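Local structure of blood group a-and b-cleaving endo-beta-galactosidase (Streptococcus pneumoniae, 2YGL) at residues 94-106 against 117-129. The protein is the tandem CBM51 part of a family 98 glycoside hydrolase that cleaves blood group A and B antigens, and probably binds carbohydrate. Sequence-based numbering, arbitrary orientation.
With CA (calcium ion), chain C.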
loop_
_atom_site.group_PDB
_atom_site.type_symbol
_atom_site.label_atom_id
_atom_site.label_comp_id
_atom_site.label_asym_id
_atom_site.label_seq_id
_atom_site.Cartn_x
_atom_site.Cartn_y
_atom_site.Cartn_z
ATOM N N ASN A 94 41.368 -2.947 -7.033
ATOM C CA ASN A 94 42.812 -3.131 -6.915
ATOM C C ASN A 94 43.086 -3.924 -5.643
ATOM O O ASN A 94 42.949 -3.400 -4.534
ATOM C CB ASN A 94 43.528 -1.769 -6.885
ATOM C CG ASN A 94 45.058 -1.885 -6.827
ATOM O OD1 ASN A 94 45.620 -2.959 -6.609
ATOM N ND2 ASN A 94 45.730 -0.762 -7.018
ATOM N N SER A 95 43.444 -5.194 -5.813
ATOM C CA SER A 95 43.786 -6.063 -4.687
ATOM C C SER A 95 45.233 -6.562 -4.785
ATOM O O SER A 95 45.540 -7.679 -4.369
ATOM C CB SER A 95 42.812 -7.242 -4.609
ATOM O OG SER A 95 42.918 -8.076 -5.750
ATOM N N SER A 96 46.113 -5.721 -5.325
ATOM C CA SER A 96 47.507 -6.095 -5.591
ATOM C C SER A 96 48.360 -6.211 -4.325
ATOM O O SER A 96 49.403 -6.869 -4.330
ATOM C CB SER A 96 48.146 -5.108 -6.568
ATOM O OG SER A 96 48.053 -3.782 -6.081
ATOM N N ARG A 97 47.917 -5.559 -3.255
ATOM C CA ARG A 97 48.559 -5.651 -1.944
ATOM C C ARG A 97 47.530 -6.086 -0.905
ATOM O O ARG A 97 46.332 -5.848 -1.078
ATOM C CB ARG A 97 49.173 -4.305 -1.553
ATOM C CG ARG A 97 50.489 -3.977 -2.254
ATOM C CD ARG A 97 50.811 -2.483 -2.224
ATOM N NE ARG A 97 50.645 -1.891 -0.895
ATOM C CZ ARG A 97 51.154 -0.721 -0.515
ATOM N NH1 ARG A 97 51.892 0.003 -1.352
ATOM N NH2 ARG A 97 50.934 -0.276 0.716
ATOM N N SER A 98 47.998 -6.716 0.171
ATOM C CA SER A 98 47.112 -7.249 1.214
ATOM C C SER A 98 46.436 -6.175 2.079
ATOM O O SER A 98 45.495 -6.479 2.816
ATOM C CB SER A 98 47.864 -8.250 2.097
ATOM O OG SER A 98 48.962 -7.628 2.737
ATOM N N ASP A 99 46.915 -4.935 1.994
ATOM C CA ASP A 99 46.283 -3.808 2.693
ATOM C C ASP A 99 45.242 -3.103 1.811
ATOM O O ASP A 99 44.523 -2.211 2.267
ATOM C CB ASP A 99 47.335 -2.815 3.220
ATOM C CG ASP A 99 48.285 -2.316 2.137
ATOM O OD1 ASP A 99 48.080 -2.632 0.947
ATOM O OD2 ASP A 99 49.247 -1.598 2.479
ATOM N N HIS A 100 45.177 -3.516 0.546
ATOM C CA HIS A 100 44.163 -3.047 -0.395
ATOM C C HIS A 100 42.968 -3.998 -0.373
ATOM O O HIS A 100 43.129 -5.190 -0.106
ATOM C CB HIS A 100 44.751 -2.965 -1.806
ATOM C CG HIS A 100 45.641 -1.780 -2.026
ATOM N ND1 HIS A 100 45.467 -0.905 -3.078
ATOM C CD2 HIS A 100 46.706 -1.320 -1.328
ATOM C CE1 HIS A 100 46.389 0.038 -3.021
ATOM N NE2 HIS A 100 47.152 -0.189 -1.967
ATOM N N ALA A 101 41.780 -3.463 -0.658
ATOM C CA ALA A 101 40.518 -4.220 -0.615
ATOM C C ALA A 101 40.251 -4.871 0.753
ATOM O O ALA A 101 40.026 -6.081 0.853
ATOM C CB ALA A 101 40.452 -5.257 -1.754
ATOM N N VAL A 102 40.285 -4.050 1.799
ATOM C CA VAL A 102 40.021 -4.508 3.164
ATOM C C VAL A 102 38.940 -3.621 3.774
ATOM O O VAL A 102 39.192 -2.465 4.124
ATOM C CB VAL A 102 41.305 -4.510 4.040
ATOM C CG1 VAL A 102 40.990 -4.908 5.482
ATOM C CG2 VAL A 102 42.356 -5.450 3.453
ATOM N N VAL A 103 37.734 -4.165 3.874
ATOM C CA VAL A 103 36.587 -3.426 4.388
ATOM C C VAL A 103 36.194 -3.993 5.747
ATOM O O VAL A 103 35.874 -5.176 5.866
ATOM C CB VAL A 103 35.396 -3.465 3.393
ATOM C CG1 VAL A 103 34.114 -2.918 4.031
ATOM C CG2 VAL A 103 35.743 -2.681 2.131
ATOM N N ASP A 104 36.240 -3.138 6.765
ATOM C CA ASP A 104 35.960 -3.548 8.137
ATOM C C ASP A 104 34.500 -3.945 8.348
ATOM O O ASP A 104 34.219 -4.969 8.967
ATOM C CB ASP A 104 36.355 -2.441 9.123
ATOM C CG ASP A 104 37.851 -2.423 9.428
ATOM O OD1 ASP A 104 38.645 -3.026 8.669
ATOM O OD2 ASP A 104 38.233 -1.792 10.440
ATOM N N ARG A 105 33.579 -3.145 7.813
ATOM C CA ARG A 105 32.160 -3.298 8.115
ATOM C C ARG A 105 31.261 -2.625 7.076
ATOM O O ARG A 105 31.590 -1.562 6.549
ATOM C CB ARG A 105 31.879 -2.698 9.496
ATOM C CG ARG A 105 30.615 -3.179 10.165
ATOM C CD ARG A 105 30.616 -2.824 11.649
ATOM N NE ARG A 105 30.435 -1.397 11.910
ATOM C CZ ARG A 105 31.416 -0.555 12.238
ATOM N NH1 ARG A 105 32.667 -0.979 12.346
ATOM N NH2 ARG A 105 31.140 0.718 12.468
ATOM N N ILE A 106 30.128 -3.262 6.790
ATOM C CA ILE A 106 29.058 -2.644 6.012
ATOM C C ILE A 106 27.771 -2.694 6.834
ATOM O O ILE A 106 27.404 -3.748 7.361
ATOM C CB ILE A 106 28.847 -3.333 4.633
ATOM C CG1 ILE A 106 30.108 -3.211 3.767
ATOM C CG2 ILE A 106 27.640 -2.726 3.902
ATOM C CD1 ILE A 106 30.114 -4.101 2.526
ATOM N N SER A 117 24.098 -5.351 10.072
ATOM C CA SER A 117 25.539 -5.183 10.207
ATOM C C SER A 117 26.246 -6.456 9.765
ATOM O O SER A 117 25.843 -7.558 10.137
ATOM C CB SER A 117 25.920 -4.842 11.649
ATOM O OG SER A 117 27.319 -4.650 11.764
ATOM N N SER A 118 27.303 -6.293 8.973
ATOM C CA SER A 118 28.100 -7.420 8.491
ATOM C C SER A 118 28.973 -8.042 9.590
ATOM O O SER A 118 29.565 -9.101 9.385
ATOM C CB SER A 118 28.968 -6.996 7.299
ATOM O OG SER A 118 29.893 -5.984 7.662
ATOM N N SER A 119 29.040 -7.383 10.747
ATOM C CA SER A 119 29.851 -7.839 11.887
ATOM C C SER A 119 29.457 -9.221 12.397
ATOM O O SER A 119 30.307 -9.974 12.874
ATOM C CB SER A 119 29.758 -6.845 13.044
ATOM O OG SER A 119 30.210 -5.568 12.649
ATOM N N VAL A 120 28.167 -9.531 12.297
ATOM C CA VAL A 120 27.598 -10.788 12.785
ATOM C C VAL A 120 28.204 -11.999 12.064
ATOM O O VAL A 120 28.705 -12.930 12.703
ATOM C CB VAL A 120 26.043 -10.785 12.648
ATOM C CG1 VAL A 120 25.436 -12.102 13.129
ATOM C CG2 VAL A 120 25.441 -9.612 13.411
ATOM N N THR A 121 28.171 -11.968 10.734
ATOM C CA THR A 121 28.669 -13.077 9.921
ATOM C C THR A 121 30.125 -12.877 9.489
ATOM O O THR A 121 30.838 -13.847 9.226
ATOM C CB THR A 121 27.789 -13.296 8.670
ATOM O OG1 THR A 121 27.792 -12.105 7.873
ATOM C CG2 THR A 121 26.353 -13.634 9.064
ATOM N N ASN A 122 30.553 -11.617 9.416
ATOM C CA ASN A 122 31.899 -11.263 8.960
ATOM C C ASN A 122 32.598 -10.310 9.930
ATOM O O ASN A 122 32.746 -9.120 9.625
ATOM C CB ASN A 122 31.848 -10.613 7.569
ATOM C CG ASN A 122 31.340 -11.551 6.488
ATOM O OD1 ASN A 122 32.123 -12.088 5.704
ATOM N ND2 ASN A 122 30.028 -11.739 6.429
ATOM N N PRO A 123 33.037 -10.819 11.101
ATOM C CA PRO A 123 33.691 -9.963 12.100
ATOM C C PRO A 123 34.986 -9.330 11.594
ATOM O O PRO A 123 35.336 -8.226 12.009
ATOM C CB PRO A 123 33.992 -10.929 13.250
ATOM C CG PRO A 123 34.004 -12.282 12.619
ATOM C CD PRO A 123 32.949 -12.216 11.566
ATOM N N GLU A 124 35.685 -10.033 10.707
ATOM C CA GLU A 124 36.937 -9.538 10.133
ATOM C C GLU A 124 36.691 -8.675 8.889
ATOM O O GLU A 124 37.615 -8.046 8.362
ATOM C CB GLU A 124 37.914 -10.700 9.854
ATOM C CG GLU A 124 37.481 -11.728 8.790
ATOM C CD GLU A 124 36.334 -12.633 9.232
ATOM O OE1 GLU A 124 35.164 -12.205 9.131
ATOM O OE2 GLU A 124 36.600 -13.776 9.674
ATOM N N GLY A 125 35.439 -8.641 8.439
ATOM C CA GLY A 125 35.024 -7.782 7.332
ATOM C C GLY A 125 35.082 -8.442 5.969
ATOM O O GLY A 125 34.901 -9.654 5.849
ATOM N N PHE A 126 35.330 -7.636 4.937
ATOM C CA PHE A 126 35.411 -8.135 3.563
ATOM C C PHE A 126 36.807 -7.981 2.980
ATOM O O PHE A 126 37.463 -6.957 3.172
ATOM C CB PHE A 126 34.390 -7.435 2.657
ATOM C CG PHE A 126 32.959 -7.789 2.961
ATOM C CD1 PHE A 126 32.238 -7.072 3.915
ATOM C CD2 PHE A 126 32.331 -8.838 2.295
ATOM C CE1 PHE A 126 30.915 -7.399 4.201
ATOM C CE2 PHE A 126 31.006 -9.172 2.574
ATOM C CZ PHE A 126 30.296 -8.452 3.525
ATOM N N ARG A 127 37.242 -9.020 2.274
ATOM C CA ARG A 127 38.468 -8.997 1.482
ATOM C C ARG A 127 38.096 -9.159 0.009
ATOM O O ARG A 127 36.922 -9.344 -0.320
ATOM C CB ARG A 127 39.416 -10.122 1.916
ATOM C CG ARG A 127 39.795 -10.121 3.395
ATOM C CD ARG A 127 40.709 -8.957 3.757
ATOM N NE ARG A 127 41.139 -9.011 5.157
ATOM C CZ ARG A 127 40.452 -8.510 6.183
ATOM N NH1 ARG A 127 39.283 -7.901 5.991
ATOM N NH2 ARG A 127 40.940 -8.619 7.410
ATOM N N TYR A 128 39.098 -9.100 -0.868
ATOM C CA TYR A 128 38.883 -9.154 -2.314
ATOM C C TYR A 128 38.152 -10.427 -2.751
ATOM O O TYR A 128 37.400 -10.409 -3.723
ATOM C CB TYR A 128 40.222 -9.041 -3.058
ATOM C CG TYR A 128 40.934 -10.364 -3.225
ATOM C CD1 TYR A 128 41.676 -10.913 -2.179
ATOM C CD2 TYR A 128 40.841 -11.082 -4.420
ATOM C CE1 TYR A 128 42.318 -12.135 -2.319
ATOM C CE2 TYR A 128 41.478 -12.308 -4.570
ATOM C CZ TYR A 128 42.215 -12.826 -3.515
ATOM O OH TYR A 128 42.846 -14.036 -3.653
ATOM N N ASN A 129 38.386 -11.523 -2.030
ATOM C CA ASN A 129 37.798 -12.817 -2.362
ATOM C C ASN A 129 36.701 -13.270 -1.393
ATOM O O ASN A 129 36.300 -14.437 -1.407
ATOM C CB ASN A 129 38.891 -13.892 -2.482
ATOM C CG ASN A 129 39.589 -14.174 -1.160
ATOM O OD1 ASN A 129 39.730 -13.289 -0.313
ATOM N ND2 ASN A 129 40.041 -15.414 -0.983
HETATM CA CA CA C . 40.219 -0.576 3.881
HETATM O O HOH W 1 41.958 -0.961 2.285
HETATM O O HOH W 2 41.536 -8.113 -0.033
HETATM O O HOH W 3 32.106 -6.671 9.038
HETATM O O HOH W 4 36.100 -5.852 10.715
HETATM O O HOH W 5 39.146 -5.699 8.452
HETATM O O HOH W 6 41.850 -1.012 5.386
#
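Val103 and Phe126 face each other as an antiparallel hydrogen-bonded pair, a single beta bridge. Val103 N gives a nearly straight bond to Phe126 O (2.9 Å), and Phe126 N returns one to Val103 O (2.7 Å). Val103 O also receives a CA-H...O contact from Gly125.

Next to the bridge, Val102 packs on Arg127. CG1 of Val102 lies over one face of the Arg127 guanidinium, toward its rim, 3.5 Å from NH1. A bend at chi2 (-70°) folds the arginine chain back, and NH1 donates to Glu124 O (2.9 Å) of its own loop, which helps fix the group. The carbonyl of Val102 turns to the calcium ion, which is also bound by Ala152, His155, Asp159 and two waters. The bridge thus ties the loop after strand 113-117 to the backbone that supplies a calcium ligand, Val102 O.

At the other end, Ser118 binds Ile106 twice. Its OG accepts a nearly straight bond from Ile106 N (2.9 Å), and its N donates to Ile106 O. Chi1 of 62° sets OG between its own backbone N and carbonyl carbon, facing the strand. A water links this OG to Asp104 O and Asn122 O. Another water joins Ala101 O to Tyr128 N.

CD1 of Ile106 reaches Phe126 CE1 at 3.8 Å, the two side chains crossing at about a right angle. Arg105 turns its polar end elsewhere: NE forms a salt bridge with Glu107, and the guanidinium makes a cation-pi contact with Phe151. Asp104 and Arg105 form a classic beta bulge opposite Phe151. Ile106 and Phe126 both pack on Ile87 of strand 82-87; Ile106 also touches strand 160-171, and Phe126 strand 133-138. They thus join the five-stranded antiparallel sheet, near its edge at strands 105-110 and 113-117, to the other sheet of the CBM51 beta-sandwich.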